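Local coordinates for protein peptidyl tryptophan dihydroxylase (Pseudomonas putida, PDB 7CTQ) that uses bound FAD to dihydroxylate a peptidyl tryptophan, an essential step in making the cysteine tryptophylquinone cofactor of quinohemoprotein amine dehydrogenase, at residues F40-G45 with R193-V198; D181-M186 with D268-N273; V198-A203 with A216-D221; G204-G207 with D213-A216. All blocks are in the same frame, centred on the assembly; numbering follows the deposited sequence.

Interaction 1. Residues F40-G45 with R193-V198. With FAD (flavin-adenine dinucleotide), chain C.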
# COMPACT_ATOMS: atom_id res chain seq x y z
N PHE A 40 1.86 17.67 8.55
CA PHE A 40 2.79 17.64 9.67
C PHE A 40 4.08 16.92 9.30
O PHE A 40 4.15 16.13 8.34
CB PHE A 40 2.14 16.97 10.89
CG PHE A 40 1.92 15.49 10.73
CD1 PHE A 40 0.77 15.00 10.12
CD2 PHE A 40 2.86 14.58 11.19
CE1 PHE A 40 0.56 13.64 9.97
CE2 PHE A 40 2.66 13.21 11.03
CZ PHE A 40 1.51 12.75 10.43
N ALA A 41 5.13 17.21 10.06
CA ALA A 41 6.43 16.58 9.87
C ALA A 41 6.33 15.10 10.20
O ALA A 41 6.15 14.73 11.37
CB ALA A 41 7.48 17.27 10.74
N ALA A 42 6.42 14.24 9.19
CA ALA A 42 6.43 12.80 9.39
C ALA A 42 7.64 12.22 8.68
O ALA A 42 7.88 12.53 7.51
CB ALA A 42 5.15 12.15 8.86
N VAL A 43 8.41 11.39 9.38
CA VAL A 43 9.49 10.64 8.76
C VAL A 43 9.22 9.15 8.95
O VAL A 43 8.85 8.71 10.05
CB VAL A 43 10.88 11.04 9.29
CG1 VAL A 43 11.00 12.55 9.28
CG2 VAL A 43 11.17 10.43 10.66
N GLU A 44 9.40 8.40 7.88
CA GLU A 44 9.05 6.99 7.82
C GLU A 44 10.30 6.18 7.54
O GLU A 44 11.29 6.68 7.01
CB GLU A 44 7.99 6.75 6.74
CG GLU A 44 6.61 7.24 7.13
CD GLU A 44 5.69 7.44 5.95
OE1 GLU A 44 4.49 7.74 6.17
OE2 GLU A 44 6.15 7.30 4.79
N GLY A 45 10.25 4.90 7.93
CA GLY A 45 11.30 3.96 7.59
C GLY A 45 11.01 3.34 6.23
O GLY A 45 9.90 2.88 5.97
N ARG A 193 15.73 17.05 13.78
CA ARG A 193 14.30 16.76 13.92
C ARG A 193 14.10 15.36 14.49
O ARG A 193 14.78 14.41 14.11
CB ARG A 193 13.59 16.89 12.57
CG ARG A 193 13.28 18.34 12.18
CD ARG A 193 12.47 18.42 10.89
NE ARG A 193 13.19 17.84 9.75
CZ ARG A 193 12.84 18.02 8.48
NH1 ARG A 193 11.78 18.77 8.18
NH2 ARG A 193 13.54 17.45 7.51
N CYS A 194 13.17 15.25 15.43
CA CYS A 194 12.96 14.01 16.16
C CYS A 194 11.51 13.56 16.02
O CYS A 194 10.59 14.38 15.89
CB CYS A 194 13.30 14.16 17.63
SG CYS A 194 15.04 14.50 17.91
N TYR A 195 11.33 12.24 16.08
CA TYR A 195 10.09 11.56 15.75
C TYR A 195 9.93 10.38 16.70
O TYR A 195 10.88 9.62 16.91
CB TYR A 195 10.13 11.08 14.28
CG TYR A 195 8.87 10.42 13.76
CD1 TYR A 195 8.02 11.09 12.88
CD2 TYR A 195 8.55 9.11 14.10
CE1 TYR A 195 6.87 10.49 12.38
CE2 TYR A 195 7.40 8.50 13.60
CZ TYR A 195 6.57 9.19 12.75
OH TYR A 195 5.43 8.59 12.27
N TRP A 196 8.75 10.23 17.28
CA TRP A 196 8.45 9.04 18.07
C TRP A 196 6.98 8.72 17.89
O TRP A 196 6.12 9.60 18.03
CB TRP A 196 8.79 9.25 19.55
CG TRP A 196 8.45 8.11 20.48
CD1 TRP A 196 9.27 7.08 20.86
CD2 TRP A 196 7.22 7.92 21.20
NE1 TRP A 196 8.62 6.26 21.76
CE2 TRP A 196 7.36 6.76 21.98
CE3 TRP A 196 6.01 8.63 21.24
CZ2 TRP A 196 6.34 6.29 22.80
CZ3 TRP A 196 5.00 8.15 22.06
CH2 TRP A 196 5.17 7.00 22.82
N GLN A 197 6.69 7.46 17.59
CA GLN A 197 5.35 7.04 17.21
C GLN A 197 5.08 5.68 17.82
O GLN A 197 5.82 4.72 17.56
CB GLN A 197 5.20 7.03 15.69
CG GLN A 197 4.29 5.95 15.13
CD GLN A 197 4.67 5.61 13.70
OE1 GLN A 197 4.63 6.48 12.81
NE2 GLN A 197 5.05 4.36 13.48
N VAL A 198 4.06 5.60 18.65
CA VAL A 198 3.74 4.37 19.34
C VAL A 198 2.40 3.89 18.80
O VAL A 198 1.50 4.70 18.54
CB VAL A 198 3.70 4.53 20.87
CG1 VAL A 198 2.53 5.40 21.32
CG2 VAL A 198 3.67 3.16 21.54
PA FAD C . -0.68 9.82 0.98
O1A FAD C . 0.78 9.57 0.94
O2A FAD C . -1.21 10.05 2.39
O5B FAD C . -1.01 10.97 -0.03
C5B FAD C . -2.25 11.71 0.06
C4B FAD C . -1.95 13.09 -0.45
O4B FAD C . -3.19 13.82 -0.61
C3B FAD C . -1.05 13.96 0.44
O3B FAD C . -0.16 14.73 -0.35
C2B FAD C . -2.06 14.82 1.22
O2B FAD C . -1.55 16.09 1.60
C1B FAD C . -3.14 15.01 0.15
N9A FAD C . -4.48 15.32 0.62
C8A FAD C . -5.15 14.85 1.72
N7A FAD C . -6.36 15.32 1.87
C5A FAD C . -6.49 16.20 0.81
C6A FAD C . -7.54 17.05 0.40
N6A FAD C . -8.70 17.16 1.04
N1A FAD C . -7.35 17.80 -0.72
C2A FAD C . -6.19 17.70 -1.37
N3A FAD C . -5.13 16.93 -1.07
C4A FAD C . -5.35 16.20 0.03
N1 FAD C . 4.95 3.68 4.96
C2 FAD C . 6.27 3.36 4.81
O2 FAD C . 6.74 3.03 3.72
N3 FAD C . 7.12 3.42 5.90
C4 FAD C . 6.77 3.79 7.18
O4 FAD C . 7.62 3.81 8.07
C4X FAD C . 5.37 4.12 7.34
N5 FAD C . 4.95 4.46 8.53
C5X FAD C . 3.60 4.78 8.68
C6 FAD C . 3.14 5.14 9.94
C7 FAD C . 1.80 5.45 10.14
C7M FAD C . 1.33 5.85 11.52
C8 FAD C . 0.90 5.40 9.07
C8M FAD C . -0.56 5.73 9.25
C9 FAD C . 1.36 5.04 7.81
C9A FAD C . 2.70 4.72 7.60
N10 FAD C . 3.20 4.36 6.34
C10 FAD C . 4.53 4.03 6.17
C1' FAD C . 2.29 4.24 5.19
C2' FAD C . 2.40 5.38 4.19
O2' FAD C . 2.31 6.65 4.83
C3' FAD C . 1.26 5.23 3.18
O3' FAD C . 1.23 3.87 2.77
C4' FAD C . 1.35 6.11 1.94
O4' FAD C . 1.77 7.43 2.27
C5' FAD C . 0.03 6.15 1.21
O5' FAD C . 0.21 6.81 -0.04
P FAD C . -0.96 7.58 -0.73
O1P FAD C . -2.07 6.55 -0.98
O2P FAD C . -0.47 8.34 -1.91
O3P FAD C . -1.46 8.57 0.40
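The ring of Y195 carries the backbone oxygen of V43 on one face: V43 O stands 3.5 Å above the ring plane, over its centre. At the edge, close to the plane, lie A42 CA, 3.8 Å from Y195 CE1, and A41 O; Q197 CD also sits at the edge, in the plane. V43 runs alongside in the opposite sense, bringing CG2 to 3.8 Å from Y195 CB. Y195 reaches across because its CG is anti to the backbone N (chi1 -176°), which carries the ring toward the backbone of A42 and V43, so that V43 O comes over its face. No hydrogen bond joins the two segments, and V43 O, buried here, has no polar partner in the model. Strands 43-46 and 193-201 belong to the same mixed sheet without pairing with each other, and both supply residues to the flavin pocket. G45 meets the pyrimidine edge twice: G45 N gives a bent bond of 2.9 Å to FAD O4, and FAD N3 gives a nearly straight one of 2.8 Å to G45 O. The extended chain of E44 crosses one flavin face; its OE1 accepts from the ribityl O2' at 2.8 Å, while OE2 forms a salt bridge with R91. Q197 OE1 comes within 3.5 Å of FAD C6. Y195 has two modelled conformers, and its very short approach to Q197 OE1 is doubtful.

Interaction 2. Residues D181-M186 with D268-N273. With FAD (flavin-adenine dinucleotide), chain C.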
# COMPACT_ATOMS: atom_id res chain seq x y z
N ASP A 181 2.17 -3.60 25.38
CA ASP A 181 0.83 -3.40 24.84
C ASP A 181 0.89 -2.60 23.54
O ASP A 181 -0.06 -1.90 23.18
CB ASP A 181 -0.08 -2.71 25.86
CG ASP A 181 0.42 -1.31 26.25
OD1 ASP A 181 1.63 -1.05 26.11
OD2 ASP A 181 -0.39 -0.48 26.70
N GLY A 182 2.01 -2.69 22.83
CA GLY A 182 2.17 -1.94 21.61
C GLY A 182 3.60 -2.05 21.13
O GLY A 182 4.39 -2.85 21.64
N TRP A 183 3.92 -1.22 20.14
CA TRP A 183 5.30 -1.10 19.70
C TRP A 183 5.54 0.35 19.31
O TRP A 183 4.61 1.09 18.99
CB TRP A 183 5.63 -2.07 18.53
CG TRP A 183 4.77 -1.88 17.32
CD1 TRP A 183 3.54 -2.44 17.08
CD2 TRP A 183 5.08 -1.08 16.18
NE1 TRP A 183 3.07 -2.03 15.85
CE2 TRP A 183 4.00 -1.20 15.28
CE3 TRP A 183 6.17 -0.28 15.82
CZ2 TRP A 183 3.97 -0.53 14.05
CZ3 TRP A 183 6.15 0.37 14.60
CH2 TRP A 183 5.05 0.25 13.73
N ALA A 184 6.80 0.75 19.35
CA ALA A 184 7.16 2.12 19.06
C ALA A 184 8.22 2.18 17.97
O ALA A 184 9.09 1.31 17.88
CB ALA A 184 7.67 2.85 20.33
N TRP A 185 8.11 3.21 17.13
CA TRP A 185 9.11 3.55 16.14
C TRP A 185 9.60 4.96 16.42
O TRP A 185 8.79 5.85 16.70
CB TRP A 185 8.53 3.47 14.73
CG TRP A 185 9.24 4.29 13.71
CD1 TRP A 185 8.82 5.47 13.16
CD2 TRP A 185 10.49 3.97 13.08
NE1 TRP A 185 9.74 5.91 12.23
CE2 TRP A 185 10.77 5.01 12.17
CE3 TRP A 185 11.40 2.91 13.21
CZ2 TRP A 185 11.92 5.02 11.38
CZ3 TRP A 185 12.54 2.92 12.44
CH2 TRP A 185 12.79 3.97 11.53
N MET A 186 10.91 5.17 16.35
CA MET A 186 11.47 6.49 16.63
C MET A 186 12.64 6.79 15.69
O MET A 186 13.36 5.89 15.26
CB MET A 186 11.93 6.61 18.09
CG MET A 186 13.01 5.62 18.46
SD MET A 186 13.23 5.49 20.23
CE MET A 186 12.11 4.14 20.64
N ASP A 268 -1.63 -1.87 8.76
CA ASP A 268 -0.96 -1.03 9.75
C ASP A 268 0.53 -0.96 9.40
O ASP A 268 1.02 -1.77 8.60
CB ASP A 268 -1.27 -1.50 11.19
CG ASP A 268 -0.41 -2.68 11.70
OD1 ASP A 268 0.49 -3.23 11.01
OD2 ASP A 268 -0.60 -3.02 12.89
N PRO A 269 1.27 0.00 9.96
CA PRO A 269 2.61 0.31 9.44
C PRO A 269 3.74 -0.56 9.97
O PRO A 269 4.90 -0.21 9.73
CB PRO A 269 2.81 1.76 9.91
CG PRO A 269 2.04 1.84 11.19
CD PRO A 269 0.80 1.03 10.91
N LEU A 270 3.47 -1.67 10.66
CA LEU A 270 4.55 -2.48 11.21
C LEU A 270 5.56 -2.94 10.15
O LEU A 270 6.74 -3.12 10.47
CB LEU A 270 3.99 -3.70 11.95
CG LEU A 270 5.05 -4.60 12.60
CD1 LEU A 270 5.97 -3.79 13.52
CD2 LEU A 270 4.43 -5.76 13.35
N SER A 271 5.13 -3.14 8.90
CA SER A 271 6.04 -3.73 7.92
C SER A 271 7.18 -2.80 7.56
O SER A 271 8.20 -3.27 7.03
CB SER A 271 5.28 -4.12 6.66
OG SER A 271 4.90 -2.95 5.93
N GLY A 272 7.05 -1.50 7.82
CA GLY A 272 8.00 -0.55 7.28
C GLY A 272 7.96 -0.48 5.77
O GLY A 272 8.95 -0.08 5.15
N ASN A 273 6.82 -0.86 5.17
CA ASN A 273 6.73 -1.04 3.73
C ASN A 273 5.47 -0.43 3.14
O ASN A 273 5.07 -0.80 2.04
CB ASN A 273 6.78 -2.53 3.38
CG ASN A 273 8.15 -2.99 2.98
OD1 ASN A 273 8.44 -3.13 1.79
ND2 ASN A 273 9.01 -3.23 3.97
PA FAD C . -0.68 9.82 0.98
O1A FAD C . 0.78 9.57 0.94
O2A FAD C . -1.21 10.05 2.39
O5B FAD C . -1.01 10.97 -0.03
C5B FAD C . -2.25 11.71 0.06
C4B FAD C . -1.95 13.09 -0.45
O4B FAD C . -3.19 13.82 -0.61
C3B FAD C . -1.05 13.96 0.44
O3B FAD C . -0.16 14.73 -0.35
C2B FAD C . -2.06 14.82 1.22
O2B FAD C . -1.55 16.09 1.60
C1B FAD C . -3.14 15.01 0.15
N9A FAD C . -4.48 15.32 0.62
C8A FAD C . -5.15 14.85 1.72
N7A FAD C . -6.36 15.32 1.87
C5A FAD C . -6.49 16.20 0.81
C6A FAD C . -7.54 17.05 0.40
N6A FAD C . -8.70 17.16 1.04
N1A FAD C . -7.35 17.80 -0.72
C2A FAD C . -6.19 17.70 -1.37
N3A FAD C . -5.13 16.93 -1.07
C4A FAD C . -5.35 16.20 0.03
N1 FAD C . 4.95 3.68 4.96
C2 FAD C . 6.27 3.36 4.81
O2 FAD C . 6.74 3.03 3.72
N3 FAD C . 7.12 3.42 5.90
C4 FAD C . 6.77 3.79 7.18
O4 FAD C . 7.62 3.81 8.07
C4X FAD C . 5.37 4.12 7.34
N5 FAD C . 4.95 4.46 8.53
C5X FAD C . 3.60 4.78 8.68
C6 FAD C . 3.14 5.14 9.94
C7 FAD C . 1.80 5.45 10.14
C7M FAD C . 1.33 5.85 11.52
C8 FAD C . 0.90 5.40 9.07
C8M FAD C . -0.56 5.73 9.25
C9 FAD C . 1.36 5.04 7.81
C9A FAD C . 2.70 4.72 7.60
N10 FAD C . 3.20 4.36 6.34
C10 FAD C . 4.53 4.03 6.17
C1' FAD C . 2.29 4.24 5.19
C2' FAD C . 2.40 5.38 4.19
O2' FAD C . 2.31 6.65 4.83
C3' FAD C . 1.26 5.23 3.18
O3' FAD C . 1.23 3.87 2.77
C4' FAD C . 1.35 6.11 1.94
O4' FAD C . 1.77 7.43 2.27
C5' FAD C . 0.03 6.15 1.21
O5' FAD C . 0.21 6.81 -0.04
P FAD C . -0.96 7.58 -0.73
O1P FAD C . -2.07 6.55 -0.98
O2P FAD C . -0.47 8.34 -1.91
O3P FAD C . -1.46 8.57 0.40
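W183 packs against the P269-L270 loop, which forms part of the FAD pocket just ahead of helix 274-282. The loop bends through a type I turn, closed by G272 N donating to P269 O at 3.2 Å. Its first two residues face different neighbours, P269 the flavin and L270 the indole. P269 turns its ring to the flavin, with CB 3.4 Å from FAD C5X, over the isoalloxazine face away from E44. The CD1 methyl of L270 is set over one face of the six-membered ring of W183, 3.8 Å from the centroid and only 13° off the normal, a clear CH-pi contact. The backbone takes part as well: L270 CA is 3.5 Å from W183 CZ2. P269 CG adds a looser apolar touch, 4.2 Å from the same CZ2, and P269 O approaches W183 CH2 obliquely. The indole gets there because W183 CG stands between the backbone N and the carbonyl carbon (chi1 59°), and the ring then leaves the strand toward the loop. Its NE1 is hydrogen-bonded to the hydroxyl of Y325, which also bonds D268 OD2, so one tyrosine ties the edge of the indole to the start of the loop. A hexanediol, probably from crystallisation, lies near W183 and hints at a pocket at this spot. Strand 182-188 lies between strands 173-179 and 193-201, antiparallel to both, while helix 299-327 brings F324 and Y325 against L270.

Interaction 3. Residues V198-A203 with A216-D221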
# COMPACT_ATOMS: atom_id res chain seq x y z
N VAL A 198 4.06 5.60 18.65
CA VAL A 198 3.74 4.37 19.34
C VAL A 198 2.40 3.89 18.80
O VAL A 198 1.50 4.70 18.54
CB VAL A 198 3.70 4.53 20.87
CG1 VAL A 198 2.53 5.40 21.32
CG2 VAL A 198 3.67 3.16 21.54
N THR A 199 2.31 2.59 18.56
CA THR A 199 1.15 1.98 17.94
C THR A 199 0.47 1.11 18.99
O THR A 199 1.12 0.28 19.63
CB THR A 199 1.56 1.18 16.71
OG1 THR A 199 2.07 2.08 15.73
CG2 THR A 199 0.37 0.40 16.12
N LEU A 200 -0.82 1.35 19.19
CA LEU A 200 -1.55 0.74 20.29
C LEU A 200 -2.97 0.45 19.82
O LEU A 200 -3.43 0.98 18.81
CB LEU A 200 -1.62 1.67 21.51
CG LEU A 200 -0.33 2.29 22.05
CD1 LEU A 200 -0.64 3.60 22.74
CD2 LEU A 200 0.33 1.30 23.00
N ASP A 201 -3.65 -0.37 20.60
CA ASP A 201 -5.09 -0.53 20.43
C ASP A 201 -5.79 0.79 20.73
O ASP A 201 -5.41 1.52 21.65
CB ASP A 201 -5.61 -1.63 21.34
CG ASP A 201 -6.70 -2.46 20.70
OD1 ASP A 201 -7.84 -1.96 20.59
OD2 ASP A 201 -6.39 -3.60 20.28
N ALA A 202 -6.81 1.12 19.92
CA ALA A 202 -7.52 2.38 20.13
C ALA A 202 -8.28 2.42 21.45
O ALA A 202 -8.51 3.52 21.97
CB ALA A 202 -8.49 2.63 18.97
N ALA A 203 -8.62 1.27 22.02
CA ALA A 203 -9.55 1.22 23.15
C ALA A 203 -8.90 1.65 24.46
O ALA A 203 -7.79 1.22 24.78
CB ALA A 203 -10.12 -0.20 23.30
N ALA A 216 4.16 11.50 27.01
CA ALA A 216 5.34 11.87 27.79
C ALA A 216 5.75 10.74 28.72
O ALA A 216 6.92 10.36 28.78
CB ALA A 216 5.07 13.16 28.57
N ALA A 217 4.78 10.14 29.42
CA ALA A 217 5.14 9.05 30.33
C ALA A 217 5.72 7.86 29.59
O ALA A 217 6.66 7.21 30.10
CB ALA A 217 3.92 8.64 31.16
N ARG A 218 5.19 7.53 28.41
CA ARG A 218 5.72 6.40 27.65
C ARG A 218 7.14 6.67 27.16
O ARG A 218 8.02 5.80 27.26
CB ARG A 218 4.79 6.06 26.47
CG ARG A 218 3.59 5.22 26.88
CD ARG A 218 2.97 4.51 25.68
NE ARG A 218 1.76 3.79 26.04
CZ ARG A 218 1.70 2.48 26.26
NH1 ARG A 218 2.79 1.72 26.15
NH2 ARG A 218 0.55 1.93 26.61
N ARG A 219 7.38 7.87 26.62
CA ARG A 219 8.74 8.22 26.21
C ARG A 219 9.69 8.25 27.39
O ARG A 219 10.82 7.75 27.30
CB ARG A 219 8.74 9.57 25.48
CG ARG A 219 8.07 9.52 24.13
CD ARG A 219 7.85 10.91 23.59
NE ARG A 219 9.12 11.56 23.39
CZ ARG A 219 9.33 12.86 23.51
NH1 ARG A 219 8.35 13.69 23.82
NH2 ARG A 219 10.55 13.32 23.30
N ALA A 220 9.24 8.79 28.53
CA ALA A 220 10.09 8.82 29.72
C ALA A 220 10.42 7.43 30.23
O ALA A 220 11.42 7.26 30.94
CB ALA A 220 9.40 9.62 30.83
N ASP A 221 9.62 6.42 29.89
CA ASP A 221 9.85 5.08 30.39
C ASP A 221 10.77 4.26 29.50
O ASP A 221 11.08 3.12 29.85
CB ASP A 221 8.50 4.36 30.56
CG ASP A 221 7.66 4.92 31.71
OD1 ASP A 221 8.13 5.86 32.42
OD2 ASP A 221 6.52 4.43 31.91
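R218 reaches from helix 208-220 to V198 and L200 of strand 193-201, a helix lying over one face of a beta-sheet, with the strand running into the helix through a short loop. Its CB rests on the indole of W196, earlier in the same strand. With CG anti to the carbonyl carbon (chi1 -81°) and the chain extended as far as NE, the side chain is straight enough to cross from the helix to the strand. CD is the next atom to find a neighbour, V198 CG2 at 4.4 Å, a light touch. NE comes within 4.1 Å of L200 CD1. At the end of the chain NH2 is held by two groups: a salt bridge to D181 OD2 and a hydrogen bond with the hydroxyl of Y214, one turn back in the helix. Both partners act on NH2 and limit how the group can turn, while the L200 methyl lies over its face. A charged group thus covers an apolar side chain, and NH2 finds its polar partners beside the leucine. L200 and R218 approach from opposite directions, and between these two segments there is no hydrogen bond. The L200 CD2 methyl sits 3.6 Å above the guanidinium plane, over its centre, and is 3.7 Å from both CZ and NH2 of R218.

Interaction 4. Residues G204-G207 with D213-A216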
# COMPACT_ATOMS: atom_id res chain seq x y z
N GLY A 204 -9.60 2.47 25.22
CA GLY A 204 -9.12 2.87 26.53
C GLY A 204 -8.05 3.95 26.55
O GLY A 204 -7.58 4.31 27.63
N LEU A 205 -7.65 4.47 25.38
CA LEU A 205 -6.75 5.61 25.36
C LEU A 205 -7.44 6.82 26.00
O LEU A 205 -8.67 6.86 26.09
CB LEU A 205 -6.34 5.96 23.93
CG LEU A 205 -5.59 4.90 23.12
CD1 LEU A 205 -5.26 5.45 21.74
CD2 LEU A 205 -4.35 4.45 23.85
N PRO A 206 -6.67 7.80 26.45
CA PRO A 206 -7.28 9.04 26.94
C PRO A 206 -7.80 9.87 25.78
O PRO A 206 -7.41 9.69 24.63
CB PRO A 206 -6.12 9.76 27.65
CG PRO A 206 -5.02 8.74 27.77
CD PRO A 206 -5.21 7.79 26.63
N GLY A 207 -8.69 10.81 26.11
CA GLY A 207 -9.13 11.80 25.16
C GLY A 207 -8.04 12.83 24.88
O GLY A 207 -6.94 12.78 25.42
N ASP A 213 0.26 14.03 28.20
CA ASP A 213 0.81 13.35 29.39
C ASP A 213 1.03 11.87 29.14
O ASP A 213 1.95 11.27 29.70
CB ASP A 213 -0.14 13.52 30.57
CG ASP A 213 -0.05 14.90 31.19
OD1 ASP A 213 1.02 15.51 31.13
OD2 ASP A 213 -1.06 15.34 31.76
N TYR A 214 0.12 11.26 28.38
CA TYR A 214 0.23 9.84 28.09
C TYR A 214 1.49 9.54 27.29
O TYR A 214 2.27 8.65 27.64
CB TYR A 214 -1.02 9.38 27.34
CG TYR A 214 -1.10 7.90 27.10
CD1 TYR A 214 -1.69 7.05 28.03
CD2 TYR A 214 -0.56 7.34 25.94
CE1 TYR A 214 -1.76 5.68 27.81
CE2 TYR A 214 -0.62 5.97 25.71
CZ TYR A 214 -1.22 5.15 26.65
OH TYR A 214 -1.28 3.79 26.42
N CYS A 215 1.72 10.31 26.21
CA CYS A 215 2.92 10.13 25.41
C CYS A 215 4.18 10.43 26.21
O CYS A 215 5.19 9.72 26.08
CB CYS A 215 2.85 11.01 24.18
SG CYS A 215 1.66 10.39 22.96
N ALA A 216 4.16 11.50 27.01
CA ALA A 216 5.34 11.87 27.79
C ALA A 216 5.75 10.74 28.72
O ALA A 216 6.92 10.36 28.78
CB ALA A 216 5.07 13.16 28.57
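P206 and Y214 bring the two backbones closest, with their CA atoms 7.6 Å apart. L205 and P206 are extended, both in the polyproline II region (psi 159° and 161°), after a turn made at G204 with positive phi. Residues 213-216 are regular helix. The loop 204-207 passes alongside the helix that follows it, and the contact closes the short link from strand 193-201 to helix 208-220. Y214 points out from the helix with CG anti to the backbone N (chi1 -174°), and that carries its ring to the loop. P206 meets it across a face: CD lies 4.3 Å from the ring centroid, off the normal but still over the ring, in a CH-pi contact. P206 CG, the next ring atom, packs by the CD1 and CG atoms of the Y214 ring, 3.7 Å from CD1. The proline and the tyrosine cross at about a right angle, as do L205 and Y214. L205 works at the far end of the ring, where CD2 is 4.1 Å from Y214 OH and 4.3 Å from CZ in an oblique approach. L205 also rests on V159 and L200, and Y214 itself touches L161 and L200, so both side chains lean on the sheet. Nothing polar passes between the two segments. The Y214 hydroxyl turns instead to R218 NH2, one turn on in the helix, which divides the tyrosine's work: its ring carbons give the loop apolar cover at the surface, and its oxygen is hydrogen-bonded to the arginine.

In the fold
Interactions 1, 2 and 3 are buried, while interaction 4 lies at the surface. Interactions 1 and 2 meet the flavin from different sides and rest on neighbouring strands of one sheet, 193-201 and 182-188, joined by backbone pairing such as Q197 with W185. Interaction 3 uses the later part of strand 193-201 and shares V198 with interaction 1; interaction 4 shares A216 with interaction 3 and joins the same helix, 208-220, to the loop before it. The chemistry shifts accordingly: tyrosine, tryptophan and backbone atoms beside the cofactor, then a methyl-on-guanidinium contact, then proline on tyrosine. The D181-R218 salt bridge connects interaction 2 to interaction 3, and L200 touches both residues L205 and Y214 of interaction 4.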